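PDB 4NK6: mannuronan C5-epimerase from Pseudomonas syringae pv. tomato, which catalyses the C5 epimerisation of beta-D-mannuronate to alpha-L-guluronate in alginate and belongs to the periplasmic complex that channels the polymer toward export. Local coordinates for residues 351-357 and 374-380; 362-368 and 385-391; 411-415 and 432-438. All coordinates share one frame; numbering follows the deposited sequence.

Contact 1 (351-357 and 374-380); sequences NNLLWGN and NIKLYEN
Leu354 CD2 meets Leu377 CD2 at 3.6 Å, the two side chains lying alongside each other and pointing the same way; Ile367 packs against Leu354 from the interior. On the other face of the sheet Leu353 CD1 reaches Tyr378 CD1 at 4.0 Å. Next along that face, Trp355 has its CG anti to the backbone N (chi1 -172°), which brings the six-membered side of the indole over Tyr378 CB, with Trp355 CE3 only 3.3 Å from Tyr378 CB. The planes of the two rings are nearly parallel (7°), yet the six-membered ring of Trp355 and the Tyr378 ring are slid so far apart, 5.3 Å between centroids, that they barely overlap. Glu379 CG comes near Trp355 CZ2.

Parallel strands 353-355 and 375-378 are successive rungs of the right-handed beta-helix, and their backbone bonds run in the usual alternation, as in Leu354 N to Lys376 O at 2.8 Å. Leu354 O is gripped twice: Tyr378 N donates to it as the strand bond, while Asn380 ND2, 2.9 Å from Leu354 O, comes from above the carbonyl plane. The same amide of Asn380 works at its other end, where OD1 accepts from both Asn357 N and Asn357 ND2, the latter at 2.9 Å. With the two amide planes only 4° apart, this is one step of an asparagine ladder, which Asn357 OD1 continues to Asn334, while Asn357 ND2 also donates to the backbone O of Val331. At the opposite, exposed end, Asn374 ND2 donates to Asn351 OD1 at 3.2 Å, bent, and tilted from the carbonyl plane.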
loop_
_atom_site.group_PDB
_atom_site.type_symbol
_atom_site.label_atom_id
_atom_site.label_comp_id
_atom_site.label_asym_id
_atom_site.label_seq_id
_atom_site.Cartn_x
_atom_site.Cartn_y
_atom_site.Cartn_z
ATOM N N ASN A 351 1.879 12.785 18.189
ATOM C CA ASN A 351 1.128 13.871 17.562
ATOM C C ASN A 351 0.148 13.399 16.498
ATOM O O ASN A 351 0.091 13.943 15.390
ATOM C CB ASN A 351 2.084 14.925 17.009
ATOM C CG ASN A 351 2.935 15.558 18.107
ATOM O OD1 ASN A 351 2.466 16.419 18.846
ATOM N ND2 ASN A 351 4.182 15.119 18.225
ATOM N N ASN A 352 -0.613 12.375 16.857
ATOM C CA ASN A 352 -1.636 11.818 15.992
ATOM C C ASN A 352 -2.988 11.904 16.676
ATOM O O ASN A 352 -3.071 11.884 17.913
ATOM C CB ASN A 352 -1.307 10.356 15.646
ATOM C CG ASN A 352 -0.114 10.232 14.705
ATOM O OD1 ASN A 352 -0.161 10.706 13.577
ATOM N ND2 ASN A 352 0.956 9.584 15.167
ATOM N N LEU A 353 -4.041 11.998 15.871
ATOM C CA LEU A 353 -5.404 12.025 16.379
ATOM C C LEU A 353 -6.134 10.736 16.015
ATOM O O LEU A 353 -6.181 10.349 14.846
ATOM C CB LEU A 353 -6.160 13.240 15.809
ATOM C CG LEU A 353 -7.666 13.324 16.088
ATOM C CD1 LEU A 353 -7.966 13.427 17.591
ATOM C CD2 LEU A 353 -8.333 14.480 15.320
ATOM N N LEU A 354 -6.686 10.066 17.024
ATOM C CA LEU A 354 -7.576 8.930 16.816
ATOM C C LEU A 354 -8.977 9.363 17.234
ATOM O O LEU A 354 -9.219 9.625 18.413
ATOM C CB LEU A 354 -7.116 7.712 17.632
ATOM C CG LEU A 354 -6.025 6.806 17.040
ATOM C CD1 LEU A 354 -4.775 7.581 16.630
ATOM C CD2 LEU A 354 -5.659 5.682 18.002
ATOM N N TRP A 355 -9.886 9.463 16.264
ATOM C CA TRP A 355 -11.238 9.970 16.514
ATOM C C TRP A 355 -12.337 8.996 16.110
ATOM O O TRP A 355 -12.471 8.663 14.932
ATOM C CB TRP A 355 -11.479 11.279 15.756
ATOM C CG TRP A 355 -12.778 11.936 16.140
ATOM C CD1 TRP A 355 -14.047 11.496 15.853
ATOM C CD2 TRP A 355 -12.939 13.147 16.893
ATOM N NE1 TRP A 355 -14.979 12.356 16.383
ATOM C CE2 TRP A 355 -14.327 13.378 17.023
ATOM C CE3 TRP A 355 -12.047 14.065 17.457
ATOM C CZ2 TRP A 355 -14.840 14.486 17.705
ATOM C CZ3 TRP A 355 -12.560 15.163 18.134
ATOM C CH2 TRP A 355 -13.941 15.362 18.251
ATOM N N GLY A 356 -13.145 8.579 17.080
ATOM C CA GLY A 356 -14.380 7.865 16.794
ATOM C C GLY A 356 -14.231 6.498 16.149
ATOM O O GLY A 356 -15.114 6.047 15.418
ATOM N N ASN A 357 -13.113 5.834 16.419
ATOM C CA ASN A 357 -12.905 4.481 15.927
ATOM C C ASN A 357 -13.642 3.493 16.801
ATOM O O ASN A 357 -13.747 3.681 18.005
ATOM C CB ASN A 357 -11.424 4.128 15.928
ATOM C CG ASN A 357 -10.624 5.033 15.039
ATOM O OD1 ASN A 357 -10.649 4.891 13.820
ATOM N ND2 ASN A 357 -9.909 5.983 15.641
ATOM N N ASN A 374 1.711 13.075 22.984
ATOM C CA ASN A 374 0.684 13.946 22.410
ATOM C C ASN A 374 -0.288 13.185 21.523
ATOM O O ASN A 374 -0.682 13.660 20.455
ATOM C CB ASN A 374 1.303 15.115 21.646
ATOM C CG ASN A 374 2.169 15.985 22.523
ATOM O OD1 ASN A 374 1.844 16.242 23.682
ATOM N ND2 ASN A 374 3.291 16.436 21.981
ATOM N N ILE A 375 -0.659 11.995 21.972
ATOM C CA ILE A 375 -1.669 11.206 21.294
ATOM C C ILE A 375 -3.042 11.652 21.783
ATOM O O ILE A 375 -3.285 11.734 22.985
ATOM C CB ILE A 375 -1.464 9.710 21.561
ATOM C CG1 ILE A 375 -0.107 9.262 20.995
ATOM C CG2 ILE A 375 -2.593 8.878 20.954
ATOM C CD1 ILE A 375 0.097 9.638 19.529
ATOM N N LYS A 376 -3.933 11.969 20.849
ATOM C CA LYS A 376 -5.286 12.360 21.215
ATOM C C LYS A 376 -6.269 11.247 20.882
ATOM O O LYS A 376 -6.365 10.810 19.736
ATOM C CB LYS A 376 -5.669 13.678 20.537
ATOM C CG LYS A 376 -4.772 14.834 20.964
ATOM C CD LYS A 376 -5.121 16.144 20.270
ATOM C CE LYS A 376 -4.221 17.278 20.772
ATOM N NZ LYS A 376 -4.471 18.556 20.046
ATOM N N LEU A 377 -6.976 10.769 21.899
ATOM C CA LEU A 377 -7.948 9.698 21.720
ATOM C C LEU A 377 -9.330 10.263 21.997
ATOM O O LEU A 377 -9.746 10.381 23.153
ATOM C CB LEU A 377 -7.645 8.524 22.659
ATOM C CG LEU A 377 -6.267 7.850 22.535
ATOM C CD1 LEU A 377 -6.149 6.648 23.459
ATOM C CD2 LEU A 377 -5.963 7.435 21.108
ATOM N N TYR A 378 -10.034 10.641 20.936
ATOM C CA TYR A 378 -11.335 11.284 21.093
ATOM C C TYR A 378 -12.471 10.391 20.599
ATOM O O TYR A 378 -12.438 9.885 19.472
ATOM C CB TYR A 378 -11.365 12.622 20.351
ATOM C CG TYR A 378 -10.761 13.796 21.102
ATOM C CD1 TYR A 378 -9.393 13.874 21.331
ATOM C CD2 TYR A 378 -11.564 14.841 21.566
ATOM C CE1 TYR A 378 -8.833 14.963 22.016
ATOM C CE2 TYR A 378 -11.016 15.926 22.249
ATOM C CZ TYR A 378 -9.645 15.974 22.466
ATOM O OH TYR A 378 -9.091 17.043 23.144
ATOM N N GLU A 379 -13.468 10.200 21.459
ATOM C CA GLU A 379 -14.699 9.497 21.111
ATOM C C GLU A 379 -14.499 8.061 20.633
ATOM O O GLU A 379 -15.388 7.503 19.994
ATOM C CB GLU A 379 -15.511 10.286 20.064
ATOM C CG GLU A 379 -15.891 11.711 20.491
ATOM C CD GLU A 379 -16.733 11.751 21.755
ATOM O OE1 GLU A 379 -17.511 10.805 21.986
ATOM O OE2 GLU A 379 -16.616 12.728 22.522
ATOM N N ASN A 380 -13.347 7.462 20.930
ATOM C CA ASN A 380 -13.130 6.069 20.550
ATOM C C ASN A 380 -13.929 5.094 21.401
ATOM O O ASN A 380 -14.141 5.309 22.597
ATOM C CB ASN A 380 -11.649 5.692 20.594
ATOM C CG ASN A 380 -10.831 6.477 19.598
ATOM O OD1 ASN A 380 -10.862 6.198 18.396
ATOM N ND2 ASN A 380 -10.100 7.471 20.088
#

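Contact 2 (362-368 and 385-391); sequences NRRHGIR and NGLMGVY
Tyr391 and Leu387 enclose the imidazole of His365, and these three residues have more surface buried by the contact than any other. Leu387 CD1 lies over one face of the ring, 4.1 Å from its centroid, in a CH-pi contact; Tyr391 takes the opposite face, its CB 3.9 Å from the same centroid and its CD2 3.4 Å from His365 NE2. The two rings are inclined at 34°, so the pair is neither a stack nor edge-to-face. Tyr391 also runs alongside Arg368, whose CD touches Tyr391 CD2 at 3.5 Å. The methyl lying over the His365 ring has a second flat neighbour: Leu387 CD1 sits over the centre of the Arg364 guanidinium, 3.6 Å from Arg364 CZ. Rotation of the imidazole is further restrained by Met388 N, which donates to His365 ND1 at 3.2 Å from 29° outside the ring plane.

These residues lie on neighbouring coils of the right-handed beta-helix, around the corner that leads into the parallel pairing of Ile367-Arg368 with Val390-Tyr391. Gly366 N bonds Met388 O at the turn, and Tyr391 N bonds Ile367 O once the strands pair. Further back, buried Asn385 OD1 receives both Asn362 N and Asn362 ND2, each bond from Asn362 to Asn385 OD1 measuring 3.0 Å. The nearly coplanar amides form an asparagine ladder that Asn339 and Asn425 extend.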
loop_
_atom_site.group_PDB
_atom_site.type_symbol
_atom_site.label_atom_id
_atom_site.label_comp_id
_atom_site.label_asym_id
_atom_site.label_seq_id
_atom_site.Cartn_x
_atom_site.Cartn_y
_atom_site.Cartn_z
ATOM N N ASN A 362 -10.645 -7.401 19.286
ATOM C CA ASN A 362 -9.297 -7.803 18.890
ATOM C C ASN A 362 -8.696 -8.674 19.994
ATOM O O ASN A 362 -9.039 -8.504 21.161
ATOM C CB ASN A 362 -8.429 -6.577 18.589
ATOM C CG ASN A 362 -9.027 -5.699 17.491
ATOM O OD1 ASN A 362 -8.890 -5.991 16.302
ATOM N ND2 ASN A 362 -9.702 -4.625 17.890
ATOM N N ARG A 363 -7.826 -9.621 19.643
ATOM C CA ARG A 363 -7.401 -10.628 20.619
ATOM C C ARG A 363 -6.562 -10.041 21.746
ATOM O O ARG A 363 -6.581 -10.544 22.867
ATOM C CB ARG A 363 -6.664 -11.801 19.951
ATOM C CG ARG A 363 -7.573 -12.703 19.120
ATOM C CD ARG A 363 -6.821 -13.854 18.470
ATOM N NE ARG A 363 -7.663 -14.545 17.499
ATOM C CZ ARG A 363 -7.321 -15.667 16.873
ATOM N NH1 ARG A 363 -6.147 -16.235 17.118
ATOM N NH2 ARG A 363 -8.157 -16.225 16.007
ATOM N N ARG A 364 -5.822 -8.985 21.444
ATOM C CA ARG A 364 -4.990 -8.342 22.461
ATOM C C ARG A 364 -5.591 -6.995 22.875
ATOM O O ARG A 364 -6.737 -6.964 23.314
ATOM C CB ARG A 364 -3.523 -8.264 22.014
ATOM C CG ARG A 364 -2.895 -9.668 21.897
ATOM C CD ARG A 364 -1.377 -9.664 21.670
ATOM N NE ARG A 364 -0.645 -9.020 22.761
ATOM C CZ ARG A 364 -0.279 -9.635 23.888
ATOM N NH1 ARG A 364 0.379 -8.969 24.825
ATOM N NH2 ARG A 364 -0.573 -10.912 24.083
ATOM N N HIS A 365 -4.853 -5.895 22.749
ATOM C CA HIS A 365 -5.374 -4.597 23.200
ATOM C C HIS A 365 -6.183 -3.878 22.123
ATOM O O HIS A 365 -5.885 -3.999 20.943
ATOM C CB HIS A 365 -4.235 -3.671 23.652
ATOM C CG HIS A 365 -3.297 -4.300 24.635
ATOM N ND1 HIS A 365 -3.599 -4.431 25.974
ATOM C CD2 HIS A 365 -2.069 -4.848 24.470
ATOM C CE1 HIS A 365 -2.596 -5.036 26.592
ATOM N NE2 HIS A 365 -1.653 -5.292 25.702
ATOM N N GLY A 366 -7.191 -3.106 22.530
ATOM C CA GLY A 366 -7.935 -2.286 21.582
ATOM C C GLY A 366 -7.033 -1.252 20.913
ATOM O O GLY A 366 -6.819 -1.286 19.705
ATOM N N ILE A 367 -6.501 -0.330 21.707
ATOM C CA ILE A 367 -5.566 0.676 21.218
ATOM C C ILE A 367 -4.289 0.638 22.065
ATOM O O ILE A 367 -4.329 0.850 23.281
ATOM C CB ILE A 367 -6.177 2.094 21.299
ATOM C CG1 ILE A 367 -7.417 2.196 20.402
ATOM C CG2 ILE A 367 -5.145 3.154 20.900
ATOM C CD1 ILE A 367 -8.259 3.479 20.621
ATOM N N ARG A 368 -3.161 0.345 21.431
ATOM C CA ARG A 368 -1.895 0.325 22.149
ATOM C C ARG A 368 -0.982 1.456 21.679
ATOM O O ARG A 368 -0.831 1.692 20.480
ATOM C CB ARG A 368 -1.196 -1.037 22.025
ATOM C CG ARG A 368 0.160 -1.077 22.744
ATOM C CD ARG A 368 0.619 -2.506 23.053
ATOM N NE ARG A 368 0.970 -3.275 21.858
ATOM C CZ ARG A 368 2.211 -3.423 21.401
ATOM N NH1 ARG A 368 2.434 -4.169 20.324
ATOM N NH2 ARG A 368 3.229 -2.831 22.020
ATOM N N ASN A 385 -12.236 -6.316 23.720
ATOM C CA ASN A 385 -10.902 -6.742 23.336
ATOM C C ASN A 385 -10.375 -7.709 24.366
ATOM O O ASN A 385 -10.778 -7.663 25.527
ATOM C CB ASN A 385 -9.973 -5.538 23.162
ATOM C CG ASN A 385 -10.442 -4.616 22.049
ATOM O OD1 ASN A 385 -10.270 -4.919 20.869
ATOM N ND2 ASN A 385 -11.065 -3.500 22.418
ATOM N N GLY A 386 -9.483 -8.597 23.946
ATOM C CA GLY A 386 -9.001 -9.652 24.821
ATOM C C GLY A 386 -8.223 -9.121 26.011
ATOM O O GLY A 386 -8.258 -9.696 27.098
ATOM N N LEU A 387 -7.507 -8.020 25.823
ATOM C CA LEU A 387 -6.704 -7.487 26.927
ATOM C C LEU A 387 -7.230 -6.120 27.389
ATOM O O LEU A 387 -8.361 -6.033 27.876
ATOM C CB LEU A 387 -5.206 -7.471 26.575
ATOM C CG LEU A 387 -4.631 -8.878 26.334
ATOM C CD1 LEU A 387 -3.215 -8.820 25.765
ATOM C CD2 LEU A 387 -4.668 -9.759 27.615
ATOM N N MET A 388 -6.436 -5.064 27.243
ATOM C CA MET A 388 -6.883 -3.737 27.680
ATOM C C MET A 388 -7.661 -3.043 26.571
ATOM O O MET A 388 -7.452 -3.315 25.384
ATOM C CB MET A 388 -5.703 -2.852 28.096
ATOM C CG MET A 388 -4.922 -3.348 29.290
ATOM S SD MET A 388 -5.874 -3.312 30.821
ATOM C CE MET A 388 -4.636 -3.947 31.959
ATOM N N GLY A 389 -8.560 -2.142 26.951
ATOM C CA GLY A 389 -9.195 -1.278 25.969
ATOM C C GLY A 389 -8.144 -0.336 25.395
ATOM O O GLY A 389 -7.979 -0.240 24.184
ATOM N N VAL A 390 -7.437 0.360 26.278
ATOM C CA VAL A 390 -6.334 1.235 25.887
ATOM C C VAL A 390 -5.095 0.915 26.735
ATOM O O VAL A 390 -5.189 0.797 27.959
ATOM C CB VAL A 390 -6.723 2.725 26.038
ATOM C CG1 VAL A 390 -5.503 3.638 25.870
ATOM C CG2 VAL A 390 -7.819 3.095 25.036
ATOM N N TYR A 391 -3.941 0.745 26.086
ATOM C CA TYR A 391 -2.703 0.408 26.800
ATOM C C TYR A 391 -1.568 1.321 26.361
ATOM O O TYR A 391 -1.210 1.355 25.189
ATOM C CB TYR A 391 -2.326 -1.057 26.550
ATOM C CG TYR A 391 -1.000 -1.506 27.164
ATOM C CD1 TYR A 391 -0.616 -1.100 28.435
ATOM C CD2 TYR A 391 -0.153 -2.357 26.471
ATOM C CE1 TYR A 391 0.586 -1.518 28.990
ATOM C CE2 TYR A 391 1.050 -2.784 27.012
ATOM C CZ TYR A 391 1.413 -2.362 28.269
ATOM O OH TYR A 391 2.604 -2.791 28.805
#

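Contact 3 (411-415 and 432-438); sequences AQVSL and IDSPLSV
Gln412 turns the oxygen of its flat amide to Leu436: OE1 lies 3.7 Å from Leu436 CD1, and CD2 is almost as near, so both methyls touch that one atom at the amide's end. The side chains cross at a slant, in a van der Waals contact between the amide oxygen and two methyls. Among the flat peptide groups, Leu436 N donates to Val413 O at 2.9 Å, and Leu415 N donates to Ser437 O at 3.1 Å.

Facing the interior, Leu415 CD1 packs against Val438 CG1 at 3.7 Å, side by side. Val413 CG1 stands between its backbone N and carbonyl carbon (chi1 69°), which directs it to the turn 433-435, 3.8 Å from Pro435 CA. Ile432 approaches both Val413 and Leu415 more loosely.

Two waters complete the polar edge. Water 1 accepts from Val413 N at 2.9 Å and donates to Ser434 O, and water 2 donates to Leu415 O while pairing with Ser437 OG at 2.7 Å. Ser414 OG accepts from Asn374 N of the preceding coil.

This is parallel pairing between the last two modelled coils of the beta-helix, strands 414-418 and 437-441. Within these segments, which bury 420 Å² between them, two direct hydrogen bonds and two water bridges cross the contact, so the pairing is partly hydrated at its edge, while aliphatic groups close the interior side.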
loop_
_atom_site.group_PDB
_atom_site.type_symbol
_atom_site.label_atom_id
_atom_site.label_comp_id
_atom_site.label_asym_id
_atom_site.label_seq_id
_atom_site.Cartn_x
_atom_site.Cartn_y
_atom_site.Cartn_z
ATOM N N ALA A 411 11.693 7.207 24.902
ATOM C CA ALA A 411 10.899 6.366 25.795
ATOM C C ALA A 411 9.962 7.171 26.703
ATOM O O ALA A 411 10.104 7.159 27.924
ATOM C CB ALA A 411 11.808 5.462 26.627
ATOM N N GLN A 412 9.011 7.875 26.099
ATOM C CA GLN A 412 7.989 8.588 26.854
ATOM C C GLN A 412 6.629 8.358 26.206
ATOM O O GLN A 412 6.525 8.220 24.979
ATOM C CB GLN A 412 8.288 10.086 26.926
ATOM C CG GLN A 412 9.644 10.425 27.512
ATOM C CD GLN A 412 9.647 11.741 28.261
ATOM O OE1 GLN A 412 9.096 11.843 29.358
ATOM N NE2 GLN A 412 10.274 12.758 27.675
ATOM N N VAL A 413 5.592 8.297 27.035
ATOM C CA VAL A 413 4.234 8.148 26.533
ATOM C C VAL A 413 3.313 9.184 27.179
ATOM O O VAL A 413 3.346 9.399 28.387
ATOM C CB VAL A 413 3.703 6.694 26.719
ATOM C CG1 VAL A 413 3.475 6.354 28.201
ATOM C CG2 VAL A 413 2.435 6.471 25.899
ATOM N N SER A 414 2.519 9.866 26.368
ATOM C CA SER A 414 1.513 10.757 26.927
ATOM C C SER A 414 0.285 10.817 26.034
ATOM O O SER A 414 0.383 10.749 24.803
ATOM C CB SER A 414 2.071 12.156 27.148
ATOM O OG SER A 414 2.178 12.838 25.920
ATOM N N LEU A 415 -0.880 10.935 26.652
ATOM C CA LEU A 415 -2.085 11.051 25.861
ATOM C C LEU A 415 -3.196 11.837 26.536
ATOM O O LEU A 415 -3.154 12.115 27.738
ATOM C CB LEU A 415 -2.565 9.676 25.399
ATOM C CG LEU A 415 -2.568 8.533 26.402
ATOM C CD1 LEU A 415 -3.880 8.504 27.148
ATOM C CD2 LEU A 415 -2.322 7.220 25.684
ATOM N N ILE A 432 -1.941 2.578 31.754
ATOM C CA ILE A 432 -0.895 3.435 31.209
ATOM C C ILE A 432 0.283 3.393 32.160
ATOM O O ILE A 432 0.235 3.976 33.237
ATOM C CB ILE A 432 -1.322 4.911 31.047
ATOM C CG1 ILE A 432 -2.783 5.036 30.603
ATOM C CG2 ILE A 432 -0.393 5.609 30.059
ATOM C CD1 ILE A 432 -2.996 4.804 29.132
ATOM N N ASP A 433 1.334 2.697 31.749
ATOM C CA ASP A 433 2.500 2.465 32.588
ATOM C C ASP A 433 3.525 3.590 32.438
ATOM O O ASP A 433 3.960 3.902 31.326
ATOM C CB ASP A 433 3.128 1.110 32.227
ATOM C CG ASP A 433 4.309 0.745 33.117
ATOM O OD1 ASP A 433 4.305 1.095 34.318
ATOM O OD2 ASP A 433 5.245 0.100 32.610
ATOM N N SER A 434 3.914 4.182 33.563
ATOM C CA SER A 434 4.918 5.252 33.592
ATOM C C SER A 434 4.662 6.419 32.622
ATOM O O SER A 434 5.590 6.872 31.951
ATOM C CB SER A 434 6.312 4.676 33.312
ATOM O OG SER A 434 6.559 3.532 34.104
ATOM N N PRO A 435 3.418 6.922 32.556
ATOM C CA PRO A 435 3.195 8.007 31.593
ATOM C C PRO A 435 3.876 9.301 32.008
ATOM O O PRO A 435 4.059 9.552 33.203
ATOM C CB PRO A 435 1.682 8.206 31.645
ATOM C CG PRO A 435 1.315 7.835 33.035
ATOM C CD PRO A 435 2.231 6.692 33.405
ATOM N N LEU A 436 4.263 10.104 31.022
ATOM C CA LEU A 436 4.699 11.468 31.276
ATOM C C LEU A 436 3.471 12.248 31.738
ATOM O O LEU A 436 3.534 13.024 32.686
ATOM C CB LEU A 436 5.287 12.083 30.002
ATOM C CG LEU A 436 5.558 13.587 29.942
ATOM C CD1 LEU A 436 6.576 14.017 30.996
ATOM C CD2 LEU A 436 6.029 13.979 28.542
ATOM N N SER A 437 2.345 12.012 31.072
ATOM C CA SER A 437 1.091 12.627 31.467
ATOM C C SER A 437 -0.070 11.956 30.756
ATOM O O SER A 437 0.019 11.594 29.582
ATOM C CB SER A 437 1.088 14.133 31.174
ATOM O OG SER A 437 0.927 14.388 29.793
ATOM N N VAL A 438 -1.154 11.765 31.491
ATOM C CA VAL A 438 -2.405 11.331 30.906
ATOM C C VAL A 438 -3.505 12.237 31.441
ATOM O O VAL A 438 -3.555 12.520 32.637
ATOM C CB VAL A 438 -2.741 9.883 31.288
ATOM C CG1 VAL A 438 -4.107 9.489 30.740
ATOM C CG2 VAL A 438 -1.674 8.933 30.787
HETATM O O HOH W 1 6.461 8.217 29.829
HETATM O O HOH W 2 -1.492 14.261 28.710
#

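All three contacts join consecutive coils near the C-terminal end of the right-handed beta-helix, each pairing residues about 23 positions apart. Contacts 1 and 2 alternate along the chain, 351-357, 362-368, 374-380, 385-391, so they tie the same two coils on different faces; their centres are about 15 Å apart, and Leu377 touches Val390 across the interior. Contact 3 follows in sequence, its centre about 15 Å from that of contact 1 and 17 Å from that of contact 2. Strand 375-378 neighbours strand 414-418, which carries contact 1's face onward into contact 3. Together they build a continuous stack at one end of the solenoid, away from the inferred catalytic His274.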